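Local coordinates for sporulation-control protein spo0M (Bacillus subtilis, PDB 5CL2) that controls expression of the sporulation regulator gene spo0A and is required for cells to pass the morphological stage 0 of sporulation, at residues A[9-15]-A[30-36]; A[46-50]-A[89-94]; A[65-69]-A[162-166]; A[40-45]-A[74-79]. One frame throughout, in Å; residues are numbered along the deposited sequence.

Contact 1. Residues A[9-15]-A[30-36]; sequences AAKVDTI and TVHVKGG. With NA (sodium ion), chain C.
Val12 and Val31 meet on the inward side of an antiparallel strand pair, 11-15 beside 30-34, in the three-stranded sheet of an arrestin-like beta-sandwich. Six backbone hydrogen bonds fix the register, two each for Lys11 with Lys34, Asp13 with His32 and Ile15 with Thr30; Asp13 N to His32 O, for instance, is 2.8 Å. At Val12, chi1 of 62° puts CG1 between the backbone N and the carbonyl carbon and leaves CG2 to touch CG1 of Val31 at 3.7 Å. Beside them the hydroxyl of Thr14 lies against the methyls of Val31 and is hydrogen-bonded to Thr110. The other side carries His32, Ile15 and the two lysines. The His32 ring, with CG beside its own backbone N (chi1 -59°), turns an edge to Asp13 O, while CD1 of Ile15 approaches its CD2 obliquely at 3.6 Å and Thr30 CG2 rests over one face. Lys11 lays its CD against CB of Lys34 at 3.9 Å; the Lys34 amine itself leads away to Glu84, in a salt bridge, and to Gly82 O. Strand 84-92 continues the sheet beyond 30-34. Asp122 and Asp124 help complete the sodium site, to which Thr14 contributes its carbonyl O at 2.6 Å from the sodium ion.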
loop_
_atom_site.group_PDB
_atom_site.type_symbol
_atom_site.label_atom_id
_atom_site.label_comp_id
_atom_site.label_asym_id
_atom_site.label_seq_id
_atom_site.Cartn_x
_atom_site.Cartn_y
_atom_site.Cartn_z
ATOM N N ALA A 9 0.904 -23.352 -34.207
ATOM C CA ALA A 9 0.288 -23.304 -32.856
ATOM C C ALA A 9 -0.566 -22.064 -32.521
ATOM O O ALA A 9 -0.517 -21.045 -33.222
ATOM C CB ALA A 9 1.366 -23.467 -31.803
ATOM N N ALA A 10 -1.323 -22.149 -31.424
ATOM C CA ALA A 10 -2.200 -21.042 -31.017
ATOM C C ALA A 10 -1.378 -19.794 -30.703
ATOM O O ALA A 10 -0.285 -19.875 -30.147
ATOM C CB ALA A 10 -3.052 -21.431 -29.817
ATOM N N LYS A 11 -1.898 -18.645 -31.119
ATOM C CA LYS A 11 -1.141 -17.399 -31.085
ATOM C C LYS A 11 -1.881 -16.265 -30.342
ATOM O O LYS A 11 -3.101 -16.124 -30.445
ATOM C CB LYS A 11 -0.827 -16.984 -32.535
ATOM C CG LYS A 11 -1.006 -15.497 -32.823
ATOM C CD LYS A 11 -1.170 -15.182 -34.320
ATOM C CE LYS A 11 -1.371 -13.669 -34.478
ATOM N NZ LYS A 11 -2.595 -13.163 -33.739
ATOM N N VAL A 12 -1.150 -15.462 -29.584
ATOM C CA VAL A 12 -1.768 -14.333 -28.921
ATOM C C VAL A 12 -0.997 -13.056 -29.236
ATOM O O VAL A 12 0.215 -13.066 -29.304
ATOM C CB VAL A 12 -1.885 -14.563 -27.384
ATOM C CG1 VAL A 12 -0.522 -14.728 -26.739
ATOM C CG2 VAL A 12 -2.688 -13.454 -26.764
ATOM N N ASP A 13 -1.716 -11.975 -29.500
ATOM C CA ASP A 13 -1.115 -10.698 -29.828
ATOM C C ASP A 13 -1.910 -9.575 -29.153
ATOM O O ASP A 13 -3.063 -9.374 -29.490
ATOM C CB ASP A 13 -1.099 -10.526 -31.358
ATOM C CG ASP A 13 -0.315 -9.309 -31.819
ATOM O OD1 ASP A 13 0.527 -8.795 -31.050
ATOM O OD2 ASP A 13 -0.532 -8.879 -32.974
ATOM N N THR A 14 -1.296 -8.816 -28.246
ATOM C CA THR A 14 -2.006 -7.730 -27.567
ATOM C C THR A 14 -1.620 -6.410 -28.214
ATOM O O THR A 14 -0.450 -6.169 -28.486
ATOM C CB THR A 14 -1.696 -7.677 -26.055
ATOM O OG1 THR A 14 -2.193 -8.852 -25.412
ATOM C CG2 THR A 14 -2.347 -6.464 -25.409
ATOM N N ILE A 15 -2.597 -5.551 -28.465
ATOM C CA ILE A 15 -2.324 -4.271 -29.103
ATOM C C ILE A 15 -3.003 -3.170 -28.299
ATOM O O ILE A 15 -4.228 -3.158 -28.153
ATOM C CB ILE A 15 -2.819 -4.262 -30.599
ATOM C CG1 ILE A 15 -2.243 -5.453 -31.367
ATOM C CG2 ILE A 15 -2.479 -2.946 -31.303
ATOM C CD1 ILE A 15 -2.905 -5.696 -32.727
ATOM N N THR A 30 -6.747 -4.283 -27.161
ATOM C CA THR A 30 -7.412 -5.499 -27.558
ATOM C C THR A 30 -6.438 -6.647 -27.476
ATOM O O THR A 30 -5.303 -6.518 -27.902
ATOM C CB THR A 30 -7.975 -5.373 -28.991
ATOM O OG1 THR A 30 -8.963 -4.335 -29.018
ATOM C CG2 THR A 30 -8.594 -6.681 -29.462
ATOM N N VAL A 31 -6.873 -7.758 -26.902
ATOM C CA VAL A 31 -6.131 -9.010 -27.013
ATOM C C VAL A 31 -6.650 -9.811 -28.239
ATOM O O VAL A 31 -7.814 -10.189 -28.283
ATOM C CB VAL A 31 -6.287 -9.870 -25.747
ATOM C CG1 VAL A 31 -5.460 -11.144 -25.855
ATOM C CG2 VAL A 31 -5.895 -9.067 -24.484
ATOM N N HIS A 32 -5.798 -10.057 -29.229
ATOM C CA HIS A 32 -6.152 -10.909 -30.373
ATOM C C HIS A 32 -5.639 -12.327 -30.192
ATOM O O HIS A 32 -4.471 -12.538 -29.865
ATOM C CB HIS A 32 -5.605 -10.327 -31.666
ATOM C CG HIS A 32 -6.108 -8.947 -31.947
ATOM N ND1 HIS A 32 -7.286 -8.707 -32.612
ATOM C CD2 HIS A 32 -5.597 -7.737 -31.623
ATOM C CE1 HIS A 32 -7.475 -7.400 -32.705
ATOM N NE2 HIS A 32 -6.460 -6.791 -32.108
ATOM N N VAL A 33 -6.523 -13.300 -30.377
ATOM C CA VAL A 33 -6.141 -14.695 -30.229
ATOM C C VAL A 33 -6.453 -15.438 -31.549
ATOM O O VAL A 33 -7.486 -15.194 -32.179
ATOM C CB VAL A 33 -6.870 -15.340 -29.043
ATOM C CG1 VAL A 33 -6.257 -16.670 -28.710
ATOM C CG2 VAL A 33 -6.774 -14.444 -27.823
ATOM N N LYS A 34 -5.539 -16.294 -31.996
ATOM C CA LYS A 34 -5.753 -17.080 -33.209
ATOM C C LYS A 34 -5.511 -18.555 -32.909
ATOM O O LYS A 34 -4.476 -18.915 -32.357
ATOM C CB LYS A 34 -4.854 -16.598 -34.357
ATOM C CG LYS A 34 -5.074 -17.354 -35.713
ATOM C CD LYS A 34 -4.299 -16.678 -36.874
ATOM C CE LYS A 34 -4.766 -17.158 -38.267
ATOM N NZ LYS A 34 -6.244 -17.215 -38.451
ATOM N N GLY A 35 -6.474 -19.415 -33.230
ATOM C CA GLY A 35 -6.316 -20.809 -32.858
ATOM C C GLY A 35 -5.207 -21.439 -33.672
ATOM O O GLY A 35 -4.870 -20.961 -34.757
ATOM N N GLY A 36 -4.621 -22.509 -33.154
ATOM C CA GLY A 36 -3.586 -23.171 -33.903
ATOM C C GLY A 36 -4.222 -24.237 -34.771
ATOM O O GLY A 36 -5.406 -24.178 -35.070
HETATM NA NA NA C . 1.950 -7.017 -28.228
HETATM O O HOH W 1 3.895 -7.434 -28.314
#

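Contact 2. Residues A[46-50]-A[89-94]; sequences DLQLS and FTFTLP
CD1 of Leu47 sits over one face of the Phe89 ring in the core of the beta-sandwich, where strand 46-50 of one sheet packs on strand 89-92 of the other. The strand axes lie 10.3 Å apart at 31°, and no hydrogen bond joins the segments, as expected of two sheets stacked through side chains. The tight end is this CH-pi contact: the methyl CD1 of Leu47 is 3.5 Å from the centroid of the Phe89 ring, 20° off its normal and displaced toward the rim. Phe89 presents that face because its CG stands between the backbone N and the carbonyl carbon (chi1 66°), and the two side chains cross at about a right angle. Contact thins out along the strands. Phe91 meets Leu49 CD1 near its ring plane, with CZ 4.4 Å from that methyl, and Leu47 CD1 is equally distant from Phe91 CE1; the Phe91 ring also meets Phe71. Thr90 and Thr92 are solvent-exposed on the outer side of their strand, and the partly exposed Gln48 points away from it. Strand 106-114 flanks both leucines through Val108. Where the chain leaves the sheet, Leu93 crosses Leu49 at about a right angle, its CD1 3.8 Å from Leu49 CD2. Pro94, which also packs on Gln160 of the second subunit, brings CD of its ring to the same methyl, 3.9 Å from Leu49 CD2.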
loop_
_atom_site.group_PDB
_atom_site.type_symbol
_atom_site.label_atom_id
_atom_site.label_comp_id
_atom_site.label_asym_id
_atom_site.label_seq_id
_atom_site.Cartn_x
_atom_site.Cartn_y
_atom_site.Cartn_z
ATOM N N ASP A 46 -5.286 -13.229 -18.842
ATOM C CA ASP A 46 -4.933 -12.201 -17.851
ATOM C C ASP A 46 -3.964 -11.211 -18.472
ATOM O O ASP A 46 -3.180 -11.564 -19.369
ATOM C CB ASP A 46 -4.277 -12.807 -16.589
ATOM C CG ASP A 46 -5.290 -13.461 -15.635
ATOM O OD1 ASP A 46 -6.515 -13.293 -15.826
ATOM O OD2 ASP A 46 -4.856 -14.207 -14.725
ATOM N N LEU A 47 -4.055 -9.970 -18.005
ATOM C CA LEU A 47 -3.090 -8.919 -18.295
ATOM C C LEU A 47 -2.379 -8.560 -16.995
ATOM O O LEU A 47 -3.010 -8.532 -15.931
ATOM C CB LEU A 47 -3.774 -7.662 -18.828
ATOM C CG LEU A 47 -4.105 -7.613 -20.317
ATOM C CD1 LEU A 47 -4.132 -6.176 -20.798
ATOM C CD2 LEU A 47 -3.202 -8.512 -21.153
ATOM N N GLN A 48 -1.084 -8.272 -17.081
ATOM C CA GLN A 48 -0.315 -7.838 -15.915
ATOM C C GLN A 48 0.516 -6.631 -16.254
ATOM O O GLN A 48 1.227 -6.625 -17.259
ATOM C CB GLN A 48 0.627 -8.919 -15.398
ATOM C CG GLN A 48 0.080 -10.310 -15.420
ATOM C CD GLN A 48 0.388 -11.038 -14.126
ATOM O OE1 GLN A 48 1.485 -10.902 -13.566
ATOM N NE2 GLN A 48 -0.591 -11.804 -13.628
ATOM N N LEU A 49 0.473 -5.641 -15.367
ATOM C CA LEU A 49 1.347 -4.478 -15.456
ATOM C C LEU A 49 2.497 -4.748 -14.489
ATOM O O LEU A 49 2.277 -5.080 -13.334
ATOM C CB LEU A 49 0.591 -3.192 -15.110
ATOM C CG LEU A 49 1.254 -1.845 -15.417
ATOM C CD1 LEU A 49 1.214 -1.510 -16.918
ATOM C CD2 LEU A 49 0.621 -0.737 -14.595
ATOM N N SER A 50 3.727 -4.675 -14.977
ATOM C CA SER A 50 4.846 -5.010 -14.119
ATOM C C SER A 50 6.071 -4.152 -14.352
ATOM O O SER A 50 6.210 -3.459 -15.363
ATOM C CB SER A 50 5.248 -6.462 -14.287
ATOM O OG SER A 50 5.717 -6.658 -15.597
ATOM N N PHE A 89 -10.269 -4.481 -23.955
ATOM C CA PHE A 89 -10.145 -4.259 -22.517
ATOM C C PHE A 89 -9.796 -2.819 -22.167
ATOM O O PHE A 89 -9.265 -2.055 -22.997
ATOM C CB PHE A 89 -9.074 -5.180 -21.934
ATOM C CG PHE A 89 -7.678 -4.868 -22.437
ATOM C CD1 PHE A 89 -6.892 -3.892 -21.811
ATOM C CD2 PHE A 89 -7.169 -5.521 -23.562
ATOM C CE1 PHE A 89 -5.623 -3.590 -22.289
ATOM C CE2 PHE A 89 -5.902 -5.228 -24.047
ATOM C CZ PHE A 89 -5.126 -4.260 -23.411
ATOM N N THR A 90 -10.045 -2.479 -20.902
ATOM C CA THR A 90 -9.631 -1.207 -20.351
ATOM C C THR A 90 -9.248 -1.357 -18.863
ATOM O O THR A 90 -9.873 -2.120 -18.108
ATOM C CB THR A 90 -10.752 -0.151 -20.537
ATOM O OG1 THR A 90 -10.253 1.155 -20.232
ATOM C CG2 THR A 90 -11.939 -0.452 -19.649
ATOM N N PHE A 91 -8.212 -0.632 -18.442
ATOM C CA PHE A 91 -7.868 -0.593 -17.017
ATOM C C PHE A 91 -7.191 0.716 -16.701
ATOM O O PHE A 91 -6.656 1.380 -17.578
ATOM C CB PHE A 91 -6.968 -1.771 -16.613
ATOM C CG PHE A 91 -5.561 -1.700 -17.176
ATOM C CD1 PHE A 91 -5.272 -2.228 -18.441
ATOM C CD2 PHE A 91 -4.523 -1.160 -16.427
ATOM C CE1 PHE A 91 -3.988 -2.183 -18.967
ATOM C CE2 PHE A 91 -3.226 -1.108 -16.935
ATOM C CZ PHE A 91 -2.956 -1.625 -18.209
ATOM N N THR A 92 -7.207 1.088 -15.436
ATOM C CA THR A 92 -6.598 2.331 -15.050
ATOM C C THR A 92 -5.198 2.078 -14.537
ATOM O O THR A 92 -4.986 1.184 -13.717
ATOM C CB THR A 92 -7.438 3.032 -13.992
ATOM O OG1 THR A 92 -8.782 3.126 -14.474
ATOM C CG2 THR A 92 -6.894 4.426 -13.704
ATOM N N LEU A 93 -4.251 2.864 -15.034
ATOM C CA LEU A 93 -2.878 2.847 -14.545
ATOM C C LEU A 93 -2.872 3.338 -13.105
ATOM O O LEU A 93 -3.221 4.495 -12.848
ATOM C CB LEU A 93 -2.006 3.741 -15.417
ATOM C CG LEU A 93 -0.597 3.313 -15.806
ATOM C CD1 LEU A 93 -0.655 2.131 -16.727
ATOM C CD2 LEU A 93 0.152 4.469 -16.460
ATOM N N PRO A 94 -2.475 2.467 -12.163
ATOM C CA PRO A 94 -2.409 2.845 -10.737
ATOM C C PRO A 94 -1.549 4.090 -10.531
ATOM O O PRO A 94 -0.643 4.324 -11.325
ATOM C CB PRO A 94 -1.775 1.623 -10.065
ATOM C CG PRO A 94 -2.133 0.462 -11.009
ATOM C CD PRO A 94 -2.136 1.049 -12.405
#

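Contact 3. Residues A[65-69]-A[162-166]; sequences YATIH and RLPFV
Arg162 points its guanidinium group end-on at the carbonyl of Ile68, at a classic beta bulge where Ile68 and His69 both face Leu49 and strand 60-79 turns a corner. The contact joins this edge strand of the N-terminal sandwich to the approach to strand 165-173, which belongs to a separate antiparallel sheet. Both terminal nitrogens of the arginine bond to the same oxygen. The NH2 bond to Ile68 O is the shorter, at 2.9 Å, with an angle of 159° at the hydrogen, and it lies in the carbonyl plane on a lone pair. NH1 is 3.2 Å from Ile68 O and more bent, its nitrogen tilted from that plane. The oxygen lies almost exactly in the guanidinium plane, so the forked pair restrains the rotation of the group. A kink at chi3 (69°) bends the otherwise extended arginine chain, and a salt bridge from its NE to Asp96 gives the charge a second partner. Leu163, next in sequence, rests CD2 over one guanidinium face, and the same methyl is 3.9 Å from Thr67 O. The Ile68 side chain crosses the arginine at about a right angle, with CG2 3.9 Å from Arg162 NH2. Farther along, the packing is apolar and buried. Leu163 CB lies over one face of the Phe165 ring, Pro98 packs on both Ile68 and Phe165, and Ala66 approaches the ring obliquely, its CB 4.0 Å from Phe165 CE2.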
loop_
_atom_site.group_PDB
_atom_site.type_symbol
_atom_site.label_atom_id
_atom_site.label_comp_id
_atom_site.label_asym_id
_atom_site.label_seq_id
_atom_site.Cartn_x
_atom_site.Cartn_y
_atom_site.Cartn_z
ATOM N N TYR A 65 11.376 -8.873 -10.247
ATOM C CA TYR A 65 10.148 -8.601 -10.982
ATOM C C TYR A 65 9.016 -8.281 -9.998
ATOM O O TYR A 65 8.923 -8.871 -8.907
ATOM C CB TYR A 65 9.825 -9.832 -11.855
ATOM C CG TYR A 65 8.578 -9.790 -12.713
ATOM C CD1 TYR A 65 8.615 -9.270 -13.999
ATOM C CD2 TYR A 65 7.364 -10.313 -12.252
ATOM C CE1 TYR A 65 7.467 -9.258 -14.813
ATOM C CE2 TYR A 65 6.205 -10.296 -13.053
ATOM C CZ TYR A 65 6.271 -9.767 -14.336
ATOM O OH TYR A 65 5.149 -9.743 -15.153
ATOM N N ALA A 66 8.157 -7.340 -10.366
ATOM C CA ALA A 66 7.076 -6.933 -9.461
ATOM C C ALA A 66 5.808 -6.606 -10.219
ATOM O O ALA A 66 5.857 -5.889 -11.226
ATOM C CB ALA A 66 7.501 -5.736 -8.633
ATOM N N THR A 67 4.677 -7.081 -9.705
ATOM C CA THR A 67 3.396 -6.867 -10.365
ATOM C C THR A 67 2.705 -5.615 -9.852
ATOM O O THR A 67 2.368 -5.525 -8.678
ATOM C CB THR A 67 2.488 -8.105 -10.174
ATOM O OG1 THR A 67 3.125 -9.247 -10.768
ATOM C CG2 THR A 67 1.133 -7.902 -10.815
ATOM N N ILE A 68 2.498 -4.642 -10.733
ATOM C CA ILE A 68 1.843 -3.380 -10.373
ATOM C C ILE A 68 0.321 -3.500 -10.361
ATOM O O ILE A 68 -0.386 -2.899 -9.523
ATOM C CB ILE A 68 2.244 -2.267 -11.347
ATOM C CG1 ILE A 68 3.736 -1.980 -11.244
ATOM C CG2 ILE A 68 1.503 -0.997 -11.060
ATOM C CD1 ILE A 68 4.260 -1.134 -12.392
ATOM N N HIS A 69 -0.195 -4.230 -11.341
ATOM C CA HIS A 69 -1.634 -4.423 -11.462
ATOM C C HIS A 69 -1.907 -5.702 -12.202
ATOM O O HIS A 69 -1.127 -6.102 -13.070
ATOM C CB HIS A 69 -2.269 -3.247 -12.174
ATOM C CG HIS A 69 -3.753 -3.360 -12.336
ATOM N ND1 HIS A 69 -4.601 -3.412 -11.247
ATOM C CD2 HIS A 69 -4.525 -3.394 -13.427
ATOM C CE1 HIS A 69 -5.849 -3.478 -11.680
ATOM N NE2 HIS A 69 -5.835 -3.477 -13.003
ATOM N N ARG A 162 1.797 -0.011 -0.872
ATOM C CA ARG A 162 1.111 -1.062 -1.604
ATOM C C ARG A 162 2.134 -1.916 -2.355
ATOM O O ARG A 162 2.128 -3.147 -2.249
ATOM C CB ARG A 162 0.098 -0.450 -2.563
ATOM C CG ARG A 162 -0.841 -1.479 -3.164
ATOM C CD ARG A 162 -1.769 -0.888 -4.215
ATOM N NE ARG A 162 -1.073 -0.477 -5.437
ATOM C CZ ARG A 162 -0.933 -1.247 -6.515
ATOM N NH1 ARG A 162 -1.390 -2.488 -6.496
ATOM N NH2 ARG A 162 -0.301 -0.790 -7.596
ATOM N N LEU A 163 3.053 -1.260 -3.058
ATOM C CA LEU A 163 4.142 -1.954 -3.749
ATOM C C LEU A 163 5.380 -2.064 -2.838
ATOM O O LEU A 163 5.568 -1.260 -1.949
ATOM C CB LEU A 163 4.482 -1.208 -5.030
ATOM C CG LEU A 163 3.265 -1.062 -5.935
ATOM C CD1 LEU A 163 3.623 -0.203 -7.151
ATOM C CD2 LEU A 163 2.786 -2.472 -6.369
ATOM N N PRO A 164 6.209 -3.085 -3.056
ATOM C CA PRO A 164 7.444 -3.339 -2.307
ATOM C C PRO A 164 8.567 -2.338 -2.580
ATOM O O PRO A 164 9.585 -2.352 -1.872
ATOM C CB PRO A 164 7.847 -4.740 -2.767
ATOM C CG PRO A 164 7.172 -4.895 -4.159
ATOM C CD PRO A 164 5.875 -4.174 -3.996
ATOM N N PHE A 165 8.404 -1.511 -3.606
ATOM C CA PHE A 165 9.439 -0.564 -4.009
ATOM C C PHE A 165 8.971 0.889 -4.040
ATOM O O PHE A 165 7.784 1.160 -4.019
ATOM C CB PHE A 165 9.966 -0.937 -5.396
ATOM C CG PHE A 165 8.928 -0.814 -6.471
ATOM C CD1 PHE A 165 8.709 0.400 -7.112
ATOM C CD2 PHE A 165 8.160 -1.920 -6.834
ATOM C CE1 PHE A 165 7.733 0.509 -8.099
ATOM C CE2 PHE A 165 7.196 -1.817 -7.810
ATOM C CZ PHE A 165 6.980 -0.594 -8.438
ATOM N N VAL A 166 9.904 1.837 -4.101
ATOM C CA VAL A 166 9.509 3.200 -4.460
ATOM C C VAL A 166 10.382 3.694 -5.600
ATOM O O VAL A 166 11.491 3.195 -5.787
ATOM C CB VAL A 166 9.626 4.192 -3.260
ATOM C CG1 VAL A 166 8.699 3.780 -2.154
ATOM C CG2 VAL A 166 11.054 4.272 -2.762
#

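Contact 4. Residues A[40-45]-A[74-79]; sequences QDIRYI and TGSFTI
Phe77 has its CG between the backbone N and the carbonyl carbon (chi1 70°), which lays its ring alongside Ile42, whose CG1 is anti to the carbonyl carbon (chi1 -72°). The two side chains point the same way: CB of Ile42 stands over one ring face, 4.2 Å from the centroid, in a CH-pi contact, and its CD1 is 3.6 Å from Phe77 CZ. That methyl also meets CG2 of Ile79 at 3.5 Å, while Ile45 CD1 comes to the ring edge. These residues line the sandwich-facing side of the long beta hairpin formed by strands 40-57 and 60-79, here near its open end, in an arrestin-like fold. Paired backbone bonds join Gln40 with Ile79, Ile42 with Phe77 and Ile45 with Thr74. Regular pairing lapses between the last two: Arg43 O and Ser76 N are close, but the angle is poor. Within that lapse Arg43 turns away from 74-79 and makes a salt bridge with Asp113, and the Tyr44 hydroxyl bonds to Asp111. Phe87 of the facing sheet meets the Phe77 ring with planes at about 45°, and also touches Ile45 and Thr74. Across the last pair, Thr74 CG2 packs 3.7 Å from Ile45 CD1.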
loop_
_atom_site.group_PDB
_atom_site.type_symbol
_atom_site.label_atom_id
_atom_site.label_comp_id
_atom_site.label_asym_id
_atom_site.label_seq_id
_atom_site.Cartn_x
_atom_site.Cartn_y
_atom_site.Cartn_z
ATOM N N GLN A 40 -8.176 -25.876 -29.043
ATOM C CA GLN A 40 -7.714 -25.901 -27.659
ATOM C C GLN A 40 -8.662 -25.230 -26.695
ATOM O O GLN A 40 -9.464 -24.367 -27.073
ATOM C CB GLN A 40 -6.320 -25.297 -27.542
ATOM C CG GLN A 40 -5.286 -25.936 -28.449
ATOM C CD GLN A 40 -3.894 -25.405 -28.206
ATOM O OE1 GLN A 40 -3.591 -24.275 -28.576
ATOM N NE2 GLN A 40 -3.035 -26.216 -27.587
ATOM N N ASP A 41 -8.560 -25.663 -25.442
ATOM C CA ASP A 41 -9.355 -25.128 -24.349
ATOM C C ASP A 41 -8.531 -24.105 -23.607
ATOM O O ASP A 41 -7.516 -24.441 -23.003
ATOM C CB ASP A 41 -9.795 -26.234 -23.398
ATOM C CG ASP A 41 -10.856 -27.139 -23.999
ATOM O OD1 ASP A 41 -11.711 -26.659 -24.791
ATOM O OD2 ASP A 41 -10.821 -28.344 -23.677
ATOM N N ILE A 42 -8.972 -22.856 -23.674
ATOM C CA ILE A 42 -8.316 -21.758 -23.005
ATOM C C ILE A 42 -8.969 -21.455 -21.644
ATOM O O ILE A 42 -10.163 -21.183 -21.572
ATOM C CB ILE A 42 -8.321 -20.528 -23.913
ATOM C CG1 ILE A 42 -7.311 -20.780 -25.053
ATOM C CG2 ILE A 42 -7.996 -19.249 -23.081
ATOM C CD1 ILE A 42 -7.560 -20.017 -26.333
ATOM N N ARG A 43 -8.185 -21.505 -20.568
ATOM C CA ARG A 43 -8.742 -21.303 -19.216
ATOM C C ARG A 43 -9.036 -19.829 -18.928
ATOM O O ARG A 43 -10.095 -19.502 -18.410
ATOM C CB ARG A 43 -7.795 -21.902 -18.176
ATOM C CG ARG A 43 -7.690 -23.428 -18.353
ATOM C CD ARG A 43 -7.093 -24.157 -17.175
ATOM N NE ARG A 43 -5.882 -23.504 -16.688
ATOM C CZ ARG A 43 -5.397 -23.655 -15.460
ATOM N NH1 ARG A 43 -6.025 -24.446 -14.596
ATOM N NH2 ARG A 43 -4.277 -23.028 -15.103
ATOM N N TYR A 44 -8.172 -18.929 -19.375
ATOM C CA TYR A 44 -8.392 -17.514 -19.136
ATOM C C TYR A 44 -7.347 -16.705 -19.879
ATOM O O TYR A 44 -6.313 -17.233 -20.260
ATOM C CB TYR A 44 -8.316 -17.187 -17.606
ATOM C CG TYR A 44 -6.945 -17.452 -17.007
ATOM C CD1 TYR A 44 -5.911 -16.526 -17.156
ATOM C CD2 TYR A 44 -6.674 -18.628 -16.296
ATOM C CE1 TYR A 44 -4.651 -16.757 -16.627
ATOM C CE2 TYR A 44 -5.392 -18.868 -15.752
ATOM C CZ TYR A 44 -4.392 -17.920 -15.928
ATOM O OH TYR A 44 -3.107 -18.109 -15.431
ATOM N N ILE A 45 -7.609 -15.409 -20.035
ATOM C CA ILE A 45 -6.600 -14.460 -20.474
ATOM C C ILE A 45 -6.483 -13.336 -19.427
ATOM O O ILE A 45 -7.462 -12.600 -19.173
ATOM C CB ILE A 45 -6.935 -13.848 -21.847
ATOM C CG1 ILE A 45 -7.149 -14.943 -22.905
ATOM C CG2 ILE A 45 -5.848 -12.848 -22.285
ATOM C CD1 ILE A 45 -7.596 -14.379 -24.230
ATOM N N THR A 74 -10.431 -12.339 -19.887
ATOM C CA THR A 74 -11.575 -13.187 -20.171
ATOM C C THR A 74 -11.409 -14.529 -19.501
ATOM O O THR A 74 -10.299 -14.912 -19.150
ATOM C CB THR A 74 -11.826 -13.369 -21.737
ATOM O OG1 THR A 74 -13.118 -13.946 -21.958
ATOM C CG2 THR A 74 -10.808 -14.271 -22.392
ATOM N N GLY A 75 -12.521 -15.236 -19.347
ATOM C CA GLY A 75 -12.524 -16.553 -18.760
ATOM C C GLY A 75 -12.451 -17.604 -19.854
ATOM O O GLY A 75 -12.169 -17.306 -21.013
ATOM N N SER A 76 -12.699 -18.844 -19.453
ATOM C CA SER A 76 -12.557 -20.016 -20.282
ATOM C C SER A 76 -13.417 -20.032 -21.573
ATOM O O SER A 76 -14.547 -19.533 -21.592
ATOM C CB SER A 76 -12.848 -21.241 -19.414
ATOM O OG SER A 76 -14.223 -21.308 -19.097
ATOM N N PHE A 77 -12.811 -20.518 -22.660
ATOM C CA PHE A 77 -13.511 -20.764 -23.924
ATOM C C PHE A 77 -12.701 -21.743 -24.771
ATOM O O PHE A 77 -11.512 -21.909 -24.554
ATOM C CB PHE A 77 -13.750 -19.459 -24.700
ATOM C CG PHE A 77 -12.487 -18.831 -25.266
ATOM C CD1 PHE A 77 -11.677 -18.009 -24.469
ATOM C CD2 PHE A 77 -12.141 -19.013 -26.601
ATOM C CE1 PHE A 77 -10.529 -17.412 -24.985
ATOM C CE2 PHE A 77 -10.992 -18.426 -27.121
ATOM C CZ PHE A 77 -10.180 -17.619 -26.300
ATOM N N THR A 78 -13.334 -22.389 -25.738
ATOM C CA THR A 78 -12.595 -23.252 -26.656
ATOM C C THR A 78 -12.392 -22.535 -27.978
ATOM O O THR A 78 -13.306 -21.894 -28.502
ATOM C CB THR A 78 -13.303 -24.587 -26.865
ATOM O OG1 THR A 78 -13.361 -25.264 -25.609
ATOM C CG2 THR A 78 -12.522 -25.467 -27.813
ATOM N N ILE A 79 -11.166 -22.592 -28.480
ATOM C CA ILE A 79 -10.852 -21.932 -29.725
ATOM C C ILE A 79 -10.625 -23.016 -30.762
ATOM O O ILE A 79 -9.870 -23.983 -30.512
ATOM C CB ILE A 79 -9.625 -20.979 -29.583
ATOM C CG1 ILE A 79 -9.514 -20.057 -30.796
ATOM C CG2 ILE A 79 -8.336 -21.747 -29.282
ATOM C CD1 ILE A 79 -8.570 -18.941 -30.609
#

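Overall arrangement
Contacts 1 and 4 are backbone-paired and partly buried, each joining an outermost strand to its neighbour, one in each of the two facing sheets; each has a mainly apolar side turned inward and a more polar one turned out. Their inner sides touch, Val33 CG2 lying 3.7 Å from Ile45 CD1. Contact 2 is buried and bridges the same two sheets by side chains alone, sharing strand 40-57 with contact 4 and touching contact 1 through Phe89. Contact 3 lies closest to the chain's centre and links the hairpin to the second domain's sheet; it adds an arginine-to-carbonyl grip, at its partly exposed border, to apolar packing. It adjoins contact 2 through backbone pairing at Leu49, whereas contacts 1 and 3 stay about 12 Å apart at their nearest atoms.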